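Local coordinates for protein angel homolog 2 (PDB 6RW0) that removes 2',3'-cyclic phosphates as a phosphatase of the CCR4 deadenylase family, and probably binds the 3'-untranslated regions of mRNA, at residues 14-19 with 400-405; 86-91 with 413-418; 351-356 with 360-365. All coordinates share one frame; numbering follows the deposited sequence.

Contact 1 of 3, residues 14-19 with 400-405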
loop_
_atom_site.group_PDB
_atom_site.type_symbol
_atom_site.label_atom_id
_atom_site.label_comp_id
_atom_site.label_asym_id
_atom_site.label_seq_id
_atom_site.Cartn_x
_atom_site.Cartn_y
_atom_site.Cartn_z
ATOM N N GLY A 14 -2.272 -21.958 21.003
ATOM C CA GLY A 14 -1.090 -21.127 21.083
ATOM C C GLY A 14 -0.209 -21.073 19.850
ATOM O O GLY A 14 0.780 -20.327 19.863
ATOM N N VAL A 15 -0.531 -21.822 18.790
ATOM C CA VAL A 15 0.316 -21.868 17.597
ATOM C C VAL A 15 0.289 -20.526 16.881
ATOM O O VAL A 15 -0.778 -19.938 16.654
ATOM C CB VAL A 15 -0.142 -23.004 16.667
ATOM C CG1 VAL A 15 0.394 -22.838 15.251
ATOM C CG2 VAL A 15 0.286 -24.363 17.234
ATOM N N ILE A 16 1.470 -20.008 16.512
ATOM C CA ILE A 16 1.602 -18.722 15.783
ATOM C C ILE A 16 2.093 -19.097 14.392
ATOM O O ILE A 16 3.259 -19.402 14.262
ATOM C CB ILE A 16 2.559 -17.758 16.484
ATOM C CG1 ILE A 16 2.110 -17.501 17.920
ATOM C CG2 ILE A 16 2.665 -16.469 15.684
ATOM C CD1 ILE A 16 3.038 -16.628 18.689
ATOM N N LYS A 17 1.210 -19.119 13.416
ATOM C CA LYS A 17 1.591 -19.549 12.061
ATOM C C LYS A 17 0.861 -18.694 11.032
ATOM O O LYS A 17 -0.268 -18.335 11.280
ATOM C CB LYS A 17 1.239 -21.033 11.858
ATOM C CG LYS A 17 1.612 -21.597 10.493
ATOM C CD LYS A 17 1.606 -23.096 10.358
ATOM C CE LYS A 17 2.078 -23.519 8.982
ATOM N NZ LYS A 17 2.052 -24.987 8.803
ATOM N N ARG A 18 1.500 -18.431 9.901
ATOM C CA ARG A 18 0.848 -17.771 8.762
ATOM C C ARG A 18 0.510 -18.913 7.801
ATOM O O ARG A 18 1.423 -19.578 7.367
ATOM C CB ARG A 18 1.776 -16.715 8.171
ATOM C CG ARG A 18 2.087 -15.608 9.162
ATOM C CD ARG A 18 2.641 -14.379 8.478
ATOM N NE ARG A 18 1.616 -13.783 7.657
ATOM C CZ ARG A 18 1.817 -12.809 6.791
ATOM N NH1 ARG A 18 3.014 -12.267 6.680
ATOM N NH2 ARG A 18 0.815 -12.396 6.047
ATOM N N ASN A 19 -0.751 -19.092 7.494
ATOM C CA ASN A 19 -1.246 -20.201 6.656
ATOM C C ASN A 19 -1.777 -19.698 5.329
ATOM O O ASN A 19 -2.245 -18.610 5.289
ATOM C CB ASN A 19 -2.451 -20.874 7.313
ATOM C CG ASN A 19 -2.269 -21.117 8.790
ATOM O OD1 ASN A 19 -2.816 -20.421 9.628
ATOM N ND2 ASN A 19 -1.474 -22.105 9.104
ATOM N N GLU A 400 -2.067 -8.761 17.422
ATOM C CA GLU A 400 -1.126 -7.950 18.211
ATOM C C GLU A 400 -0.504 -8.864 19.273
ATOM O O GLU A 400 0.672 -8.800 19.468
ATOM C CB GLU A 400 -1.884 -6.787 18.853
ATOM C CG GLU A 400 -1.047 -5.970 19.809
ATOM C CD GLU A 400 -1.776 -4.772 20.388
ATOM O OE1 GLU A 400 -2.937 -4.611 20.068
ATOM O OE2 GLU A 400 -1.166 -4.051 21.154
ATOM N N GLN A 401 -1.316 -9.688 19.918
ATOM C CA GLN A 401 -0.824 -10.602 20.973
ATOM C C GLN A 401 0.163 -11.599 20.367
ATOM O O GLN A 401 1.167 -11.851 20.986
ATOM C CB GLN A 401 -1.978 -11.322 21.657
ATOM C CG GLN A 401 -1.503 -12.176 22.818
ATOM C CD GLN A 401 -2.566 -13.020 23.470
ATOM O OE1 GLN A 401 -3.698 -13.108 23.017
ATOM N NE2 GLN A 401 -2.190 -13.671 24.551
ATOM N N ASP A 402 -0.104 -12.105 19.174
ATOM C CA ASP A 402 0.816 -13.052 18.509
ATOM C C ASP A 402 2.167 -12.367 18.321
ATOM O O ASP A 402 3.158 -12.957 18.561
ATOM C CB ASP A 402 0.347 -13.420 17.099
ATOM C CG ASP A 402 -0.831 -14.365 17.005
ATOM O OD1 ASP A 402 -1.036 -15.115 17.948
ATOM O OD2 ASP A 402 -1.549 -14.293 15.991
ATOM N N LEU A 403 2.167 -11.132 17.851
ATOM C CA LEU A 403 3.427 -10.413 17.576
ATOM C C LEU A 403 4.176 -10.081 18.867
ATOM O O LEU A 403 5.375 -10.119 18.845
ATOM C CB LEU A 403 3.133 -9.209 16.685
ATOM C CG LEU A 403 2.832 -9.595 15.243
ATOM C CD1 LEU A 403 2.446 -8.374 14.443
ATOM C CD2 LEU A 403 4.013 -10.294 14.607
ATOM N N TRP A 404 3.483 -9.727 19.940
ATOM C CA TRP A 404 4.227 -9.503 21.184
ATOM C C TRP A 404 4.748 -10.806 21.787
ATOM O O TRP A 404 5.730 -10.778 22.536
ATOM C CB TRP A 404 3.437 -8.652 22.194
ATOM C CG TRP A 404 3.477 -7.207 21.773
ATOM C CD1 TRP A 404 2.425 -6.431 21.367
ATOM C CD2 TRP A 404 4.647 -6.390 21.648
ATOM N NE1 TRP A 404 2.870 -5.179 21.012
ATOM C CE2 TRP A 404 4.230 -5.127 21.177
ATOM C CE3 TRP A 404 6.008 -6.597 21.907
ATOM C CZ2 TRP A 404 5.122 -4.080 20.956
ATOM C CZ3 TRP A 404 6.897 -5.550 21.678
ATOM C CH2 TRP A 404 6.446 -4.311 21.205
ATOM N N THR A 405 4.135 -11.949 21.459
ATOM C CA THR A 405 4.681 -13.229 21.904
ATOM C C THR A 405 6.071 -13.454 21.328
ATOM O O THR A 405 6.910 -14.104 21.969
ATOM C CB THR A 405 3.751 -14.371 21.501
ATOM O OG1 THR A 405 2.502 -14.217 22.182
ATOM C CG2 THR A 405 4.346 -15.725 21.884
HETATM O O HOH W 1 -2.423 -17.428 18.046
#
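Ile16 reaches from the N-terminal segment onto the flank of the short helix at 400-405 and touches it at two residues, Asp402 and Thr405. These lie three positions apart, so they present neighbouring points on one face of the helix, and the isoleucine lies against both. Its CG1 branch stands beside the backbone N and opposite the carbonyl carbon (chi1 -57°), and chi2 is extended, which carries CD1 out as the farthest point of the side chain. CD1 ends 3.6 Å from Thr405 CG2, methyl against methyl, and 3.7 Å from the backbone O of Asp402. Further back, Ile16 CG2 lies 4.1 Å from Asp402 CB; the isoleucine and aspartate side chains run past one another in opposite directions.

With chi1 -64°, Thr405 turns its hydroxyl back to its own helix and leaves CG2 toward Ile16. OG1 donates to Gln401 O over 3.0 Å; the backbone N of Thr405 reaches that same oxygen from the other face of the carbonyl plane. Asp402 divides its carboxylate between two tasks. OD2 accepts from the backbone N of Thr399, just ahead of the segment, while OD1 receives a bond of 2.7 Å from a water. That water also donates weakly to Val15 O, making a polar link between the segments where no direct hydrogen bond exists.

The touching residues make a surface contact, none of them buried, and Ile16 and Thr405 also touch crystal neighbours. Two residues after Ile16, Arg18 donates to the backbone O atoms of Leu395, Ser396 and Pro420, and just after it the chain enters strand 20-22, an outermost strand of a seven-stranded mixed sheet, next to strand 390-395. On the inner side of helix 400-405, Leu403 and Trp404 pack against strand 354-356.

Contact 2 of 3, residues 86-91 with 413-418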
loop_
_atom_site.group_PDB
_atom_site.type_symbol
_atom_site.label_atom_id
_atom_site.label_comp_id
_atom_site.label_asym_id
_atom_site.label_seq_id
_atom_site.Cartn_x
_atom_site.Cartn_y
_atom_site.Cartn_z
ATOM N N PHE A 86 18.507 -7.264 5.907
ATOM C CA PHE A 86 18.328 -7.503 4.480
ATOM C C PHE A 86 18.384 -8.984 4.124
ATOM O O PHE A 86 17.530 -9.447 3.350
ATOM C CB PHE A 86 19.311 -6.690 3.642
ATOM C CG PHE A 86 19.229 -7.023 2.186
ATOM C CD1 PHE A 86 18.074 -6.756 1.473
ATOM C CD2 PHE A 86 20.275 -7.655 1.548
ATOM C CE1 PHE A 86 17.983 -7.089 0.124
ATOM C CE2 PHE A 86 20.184 -7.985 0.209
ATOM C CZ PHE A 86 19.037 -7.703 -0.497
ATOM N N PRO A 87 19.333 -9.780 4.628
ATOM C CA PRO A 87 19.280 -11.216 4.305
ATOM C C PRO A 87 17.971 -11.877 4.694
ATOM O O PRO A 87 17.492 -12.759 3.971
ATOM C CB PRO A 87 20.486 -11.796 5.055
ATOM C CG PRO A 87 21.431 -10.649 5.184
ATOM C CD PRO A 87 20.562 -9.422 5.361
ATOM N N ASN A 88 17.379 -11.482 5.823
ATOM C CA ASN A 88 16.088 -12.040 6.215
ATOM C C ASN A 88 14.981 -11.623 5.251
ATOM O O ASN A 88 14.142 -12.446 4.866
ATOM C CB ASN A 88 15.735 -11.572 7.622
ATOM C CG ASN A 88 16.290 -12.472 8.701
ATOM O OD1 ASN A 88 16.818 -13.553 8.431
ATOM N ND2 ASN A 88 16.155 -12.034 9.941
ATOM N N ILE A 89 14.959 -10.349 4.861
ATOM C CA ILE A 89 13.930 -9.855 3.948
ATOM C C ILE A 89 14.049 -10.545 2.598
ATOM O O ILE A 89 13.049 -10.985 2.013
ATOM C CB ILE A 89 14.044 -8.325 3.825
ATOM C CG1 ILE A 89 13.623 -7.655 5.140
ATOM C CG2 ILE A 89 13.208 -7.819 2.662
ATOM C CD1 ILE A 89 14.159 -6.247 5.322
ATOM N N LEU A 90 15.276 -10.665 2.086
ATOM C CA LEU A 90 15.470 -11.329 0.801
ATOM C C LEU A 90 15.065 -12.797 0.872
ATOM O O LEU A 90 14.451 -13.326 -0.061
ATOM C CB LEU A 90 16.928 -11.180 0.364
ATOM C CG LEU A 90 17.315 -11.835 -0.962
ATOM C CD1 LEU A 90 16.548 -11.171 -2.086
ATOM C CD2 LEU A 90 18.825 -11.769 -1.180
ATOM N N LYS A 91 15.381 -13.467 1.986
ATOM C CA LYS A 91 14.997 -14.864 2.152
ATOM C C LYS A 91 13.483 -15.028 2.131
ATOM O O LYS A 91 12.968 -15.985 1.538
ATOM C CB LYS A 91 15.586 -15.384 3.461
ATOM C CG LYS A 91 15.246 -16.821 3.790
ATOM C CD LYS A 91 15.953 -17.251 5.070
ATOM C CE LYS A 91 15.660 -18.702 5.416
ATOM N NZ LYS A 91 16.214 -19.076 6.749
ATOM N N ASN A 413 13.855 -12.864 13.578
ATOM C CA ASN A 413 13.325 -13.641 12.427
ATOM C C ASN A 413 12.509 -12.808 11.403
ATOM O O ASN A 413 12.574 -13.115 10.221
ATOM C CB ASN A 413 12.577 -14.848 13.002
ATOM C CG ASN A 413 13.472 -15.692 13.894
ATOM O OD1 ASN A 413 13.201 -15.916 15.073
ATOM N ND2 ASN A 413 14.568 -16.163 13.332
ATOM N N ASN A 414 11.721 -11.830 11.833
ATOM C CA ASN A 414 10.890 -10.962 10.960
ATOM C C ASN A 414 11.598 -9.615 10.958
ATOM O O ASN A 414 11.558 -8.977 11.956
ATOM C CB ASN A 414 9.468 -10.853 11.486
ATOM C CG ASN A 414 8.844 -12.199 11.757
ATOM O OD1 ASN A 414 8.586 -12.529 12.910
ATOM N ND2 ASN A 414 8.569 -12.944 10.705
ATOM N N SER A 415 12.153 -9.199 9.832
ATOM C CA SER A 415 13.104 -8.091 9.847
ATOM C C SER A 415 12.521 -6.764 9.372
ATOM O O SER A 415 13.278 -5.830 9.084
ATOM C CB SER A 415 14.382 -8.449 9.085
ATOM O OG SER A 415 15.186 -9.313 9.879
ATOM N N SER A 416 11.201 -6.632 9.351
ATOM C CA SER A 416 10.546 -5.344 9.214
ATOM C C SER A 416 9.595 -5.138 10.390
ATOM O O SER A 416 9.239 -6.091 11.092
ATOM C CB SER A 416 9.773 -5.271 7.894
ATOM O OG SER A 416 9.026 -4.081 7.859
ATOM N N ASP A 417 9.201 -3.881 10.624
ATOM C CA ASP A 417 8.122 -3.598 11.567
ATOM C C ASP A 417 6.744 -3.814 10.950
ATOM O O ASP A 417 5.735 -3.619 11.639
ATOM C CB ASP A 417 8.251 -2.229 12.259
ATOM C CG ASP A 417 8.230 -1.057 11.315
ATOM O OD1 ASP A 417 8.381 -1.248 10.099
ATOM O OD2 ASP A 417 8.068 0.080 11.820
ATOM N N HIS A 418 6.679 -4.245 9.694
ATOM C CA HIS A 418 5.441 -4.688 9.082
ATOM C C HIS A 418 5.543 -6.157 8.703
ATOM O O HIS A 418 6.637 -6.719 8.573
ATOM C CB HIS A 418 5.120 -3.918 7.791
ATOM C CG HIS A 418 4.884 -2.464 7.998
ATOM N ND1 HIS A 418 3.677 -1.855 7.731
ATOM C CD2 HIS A 418 5.699 -1.491 8.467
ATOM C CE1 HIS A 418 3.761 -0.569 8.019
ATOM N NE2 HIS A 418 4.979 -0.323 8.474
#
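Asn88 and Ser415 meet side chain to side chain, each pointing its CB at the other segment. The amide of Asn88 presents ND2 to the serine hydroxyl, and Ser415 OG accepts at 2.9 Å with an N-H...O angle of 160°. The oxygen lies only 8° out of the amide plane, so the bond runs almost flat with the asparagine head. ND2 also donates to Glu412 O, just before the loop segment, and two acceptors for one NH2 group fix which way round the amide sits. Ser415 OG stands beside its own backbone N (chi1 -76°), bringing it close to Asn88 CB as well, at 3.2 Å.

The contact ties helix 82-96 to the loop leading into strand 421-428 of the endonuclease/exonuclease/phosphatase fold. Further along that loop, Ser416 OG accepts from His418 N at 3.0 Å, an ST turn.

One residue along the helix, Ile89 supplies the apolar part. Its CG1 lies 4.1 Å from Ser415 CB, and CD1 comes to 3.9 Å from Ser415 O, an oxygen that takes its hydrogen bond from Arg85. Ile89 also packs on Ile59, and its side chain is about 12 Å from a bound magnesium ion.

Contact 3 of 3, residues 351-356 with 360-365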
loop_
_atom_site.group_PDB
_atom_site.type_symbol
_atom_site.label_atom_id
_atom_site.label_comp_id
_atom_site.label_asym_id
_atom_site.label_seq_id
_atom_site.Cartn_x
_atom_site.Cartn_y
_atom_site.Cartn_z
ATOM N N GLU A 351 -6.821 -8.369 12.962
ATOM C CA GLU A 351 -5.556 -8.565 12.284
ATOM C C GLU A 351 -4.716 -7.301 12.388
ATOM O O GLU A 351 -5.239 -6.181 12.349
ATOM C CB GLU A 351 -5.812 -8.793 10.795
ATOM C CG GLU A 351 -6.488 -10.101 10.454
ATOM C CD GLU A 351 -6.895 -10.245 8.992
ATOM O OE1 GLU A 351 -6.879 -9.252 8.230
ATOM O OE2 GLU A 351 -7.271 -11.374 8.612
ATOM N N VAL A 352 -3.396 -7.475 12.483
ATOM C CA VAL A 352 -2.468 -6.353 12.414
ATOM C C VAL A 352 -1.463 -6.623 11.303
ATOM O O VAL A 352 -1.213 -7.775 10.933
ATOM C CB VAL A 352 -1.746 -6.043 13.748
ATOM C CG1 VAL A 352 -2.763 -5.778 14.845
ATOM C CG2 VAL A 352 -0.783 -7.160 14.120
ATOM N N THR A 353 -0.927 -5.541 10.736
ATOM C CA THR A 353 0.129 -5.612 9.727
ATOM C C THR A 353 1.407 -4.903 10.162
ATOM O O THR A 353 2.402 -4.957 9.431
ATOM C CB THR A 353 -0.339 -5.053 8.368
ATOM O OG1 THR A 353 -0.559 -3.634 8.434
ATOM C CG2 THR A 353 -1.604 -5.745 7.906
ATOM N N THR A 354 1.411 -4.240 11.320
ATOM C CA THR A 354 2.583 -3.543 11.851
ATOM C C THR A 354 2.528 -3.635 13.366
ATOM O O THR A 354 1.443 -3.691 13.944
ATOM C CB THR A 354 2.611 -2.094 11.340
ATOM O OG1 THR A 354 3.855 -1.474 11.689
ATOM C CG2 THR A 354 1.488 -1.259 11.927
ATOM N N CYS A 355 3.699 -3.690 14.016
ATOM C CA CYS A 355 3.720 -3.863 15.478
ATOM C C CYS A 355 5.055 -3.399 16.064
ATOM O O CYS A 355 5.986 -4.196 16.213
ATOM C CB CYS A 355 3.452 -5.295 15.901
ATOM S SG CYS A 355 3.378 -5.559 17.722
ATOM N N HIS A 356 5.109 -2.136 16.478
ATOM C CA HIS A 356 6.293 -1.628 17.161
ATOM C C HIS A 356 5.918 -1.042 18.516
ATOM O O HIS A 356 4.808 -1.276 19.003
ATOM C CB HIS A 356 7.095 -0.667 16.276
ATOM C CG HIS A 356 6.340 0.534 15.804
ATOM N ND1 HIS A 356 5.641 1.362 16.653
ATOM C CD2 HIS A 356 6.224 1.077 14.567
ATOM C CE1 HIS A 356 5.108 2.355 15.959
ATOM N NE2 HIS A 356 5.449 2.203 14.690
ATOM N N ALA A 360 0.186 -1.062 16.952
ATOM C CA ALA A 360 -0.096 -2.400 16.414
ATOM C C ALA A 360 -1.483 -2.368 15.774
ATOM O O ALA A 360 -2.502 -2.459 16.468
ATOM C CB ALA A 360 -0.015 -3.474 17.493
ATOM N N ILE A 361 -1.517 -2.256 14.445
ATOM C CA ILE A 361 -2.733 -1.986 13.688
ATOM C C ILE A 361 -2.559 -2.559 12.283
ATOM O O ILE A 361 -1.453 -2.919 11.864
ATOM C CB ILE A 361 -3.058 -0.470 13.608
ATOM C CG1 ILE A 361 -1.833 0.318 13.121
ATOM C CG2 ILE A 361 -3.591 0.072 14.946
ATOM C CD1 ILE A 361 -2.070 1.821 12.974
ATOM N N THR A 362 -3.660 -2.645 11.538
ATOM C CA THR A 362 -3.591 -2.865 10.096
ATOM C C THR A 362 -3.528 -1.496 9.424
ATOM O O THR A 362 -4.428 -0.672 9.624
ATOM C CB THR A 362 -4.812 -3.624 9.573
ATOM O OG1 THR A 362 -4.698 -5.029 9.846
ATOM C CG2 THR A 362 -4.953 -3.453 8.050
ATOM N N VAL A 363 -2.466 -1.257 8.641
ATOM C CA VAL A 363 -2.366 -0.091 7.768
ATOM C C VAL A 363 -1.995 -0.482 6.343
ATOM O O VAL A 363 -1.954 0.379 5.461
ATOM C CB VAL A 363 -1.363 0.960 8.295
ATOM C CG1 VAL A 363 -1.899 1.582 9.557
ATOM C CG2 VAL A 363 0.027 0.347 8.484
ATOM N N ASP A 364 -1.681 -1.753 6.117
ATOM C CA ASP A 364 -1.282 -2.253 4.805
ATOM C C ASP A 364 -2.423 -3.047 4.190
ATOM O O ASP A 364 -3.140 -3.759 4.897
ATOM C CB ASP A 364 -0.072 -3.177 4.931
ATOM C CG ASP A 364 1.108 -2.501 5.585
ATOM O OD1 ASP A 364 1.794 -1.719 4.895
ATOM O OD2 ASP A 364 1.343 -2.718 6.801
ATOM N N TYR A 365 -2.580 -2.928 2.866
ATOM C CA TYR A 365 -3.686 -3.555 2.157
ATOM C C TYR A 365 -3.258 -4.045 0.784
ATOM O O TYR A 365 -2.348 -3.499 0.156
ATOM C CB TYR A 365 -4.834 -2.544 1.937
ATOM C CG TYR A 365 -5.343 -1.954 3.225
ATOM C CD1 TYR A 365 -6.348 -2.582 3.929
ATOM C CD2 TYR A 365 -4.790 -0.799 3.765
ATOM C CE1 TYR A 365 -6.814 -2.079 5.126
ATOM C CE2 TYR A 365 -5.250 -0.289 4.969
ATOM C CZ TYR A 365 -6.251 -0.940 5.646
ATOM O OH TYR A 365 -6.694 -0.440 6.837
HETATM O O HOH W 2 -5.913 -6.701 7.753
#
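Glu351 begins the contact with its backbone: its O accepts from Thr362 OG1 at 2.8 Å, the hydroxyl standing well above the carbonyl plane rather than in it. The glutamate chain runs extended beyond CG, and its OE1 meets the same hydroxyl through a water that donates to both. Val352 turns CG1 over the opposite backbone, 3.7 Å from Ala360 O, while its CG2 packs against Leu403 of helix 400-405.

Thr353 is the hub. Its N donates to Ile361 O at 2.9 Å, while its hydroxyl both gives and receives. With OG1 between the backbone N and the carbonyl carbon (chi1 68°), it donates to Asp364 OD2 over 2.7 Å, on the anti side of the carboxylate, and accepts from Val363 N in a fairly straight bond of 163°. Thr353 CG2 turns instead to Thr362 OG1.

At Thr354 the N also reaches Ile361 O, nearly end-on to the carbonyl, at 3.2 Å. Its side chain lies alongside that of Ile361, pointing the same way, with CG2 3.9 Å from Ile361 CG1; the hydroxyl turns to Asp417 O. At Cys355 the contact is apolar packing, SG 4.0 Å from Ala360 CB.

Thr353 and Thr354 both lie opposite the single residue Ile361, whose O accepts from both N atoms: a classic beta bulge in the hairpin of strands 354-356 and 359-369. Asp364 OD2, already gripped by Thr353, accepts from His418 ND1 too, so the threonine acts as a second-shell partner of an Asp-His pair. Such a pair, with a magnesium ion nearby (about 6 Å from the side chain of Thr354), is characteristic of active sites of the endonuclease/exonuclease/phosphatase family, although direct catalytic roles here remain inferred.

Contact 3 is the buried one, contact 2 is partly buried, and contact 1 lies on the surface. Their chemistry follows: backbone and hydroxyl bonds dominate 351-356 with 360-365, a single amide-to-hydroxyl bond marks contact 2, and contact 1 relies on methyl packing and a water. Contacts 1 and 3 share an interface, since Leu403 and Trp404 of the helix lie on Val352 and Cys355 of the hairpin. Contacts 2 and 3 are joined by side-chain hydrogen bonds at the far end of loop 413-418, which thereby links helix 82-96 to the hairpin. Contacts 1 and 2 do not touch; their centres are about 17 Å apart.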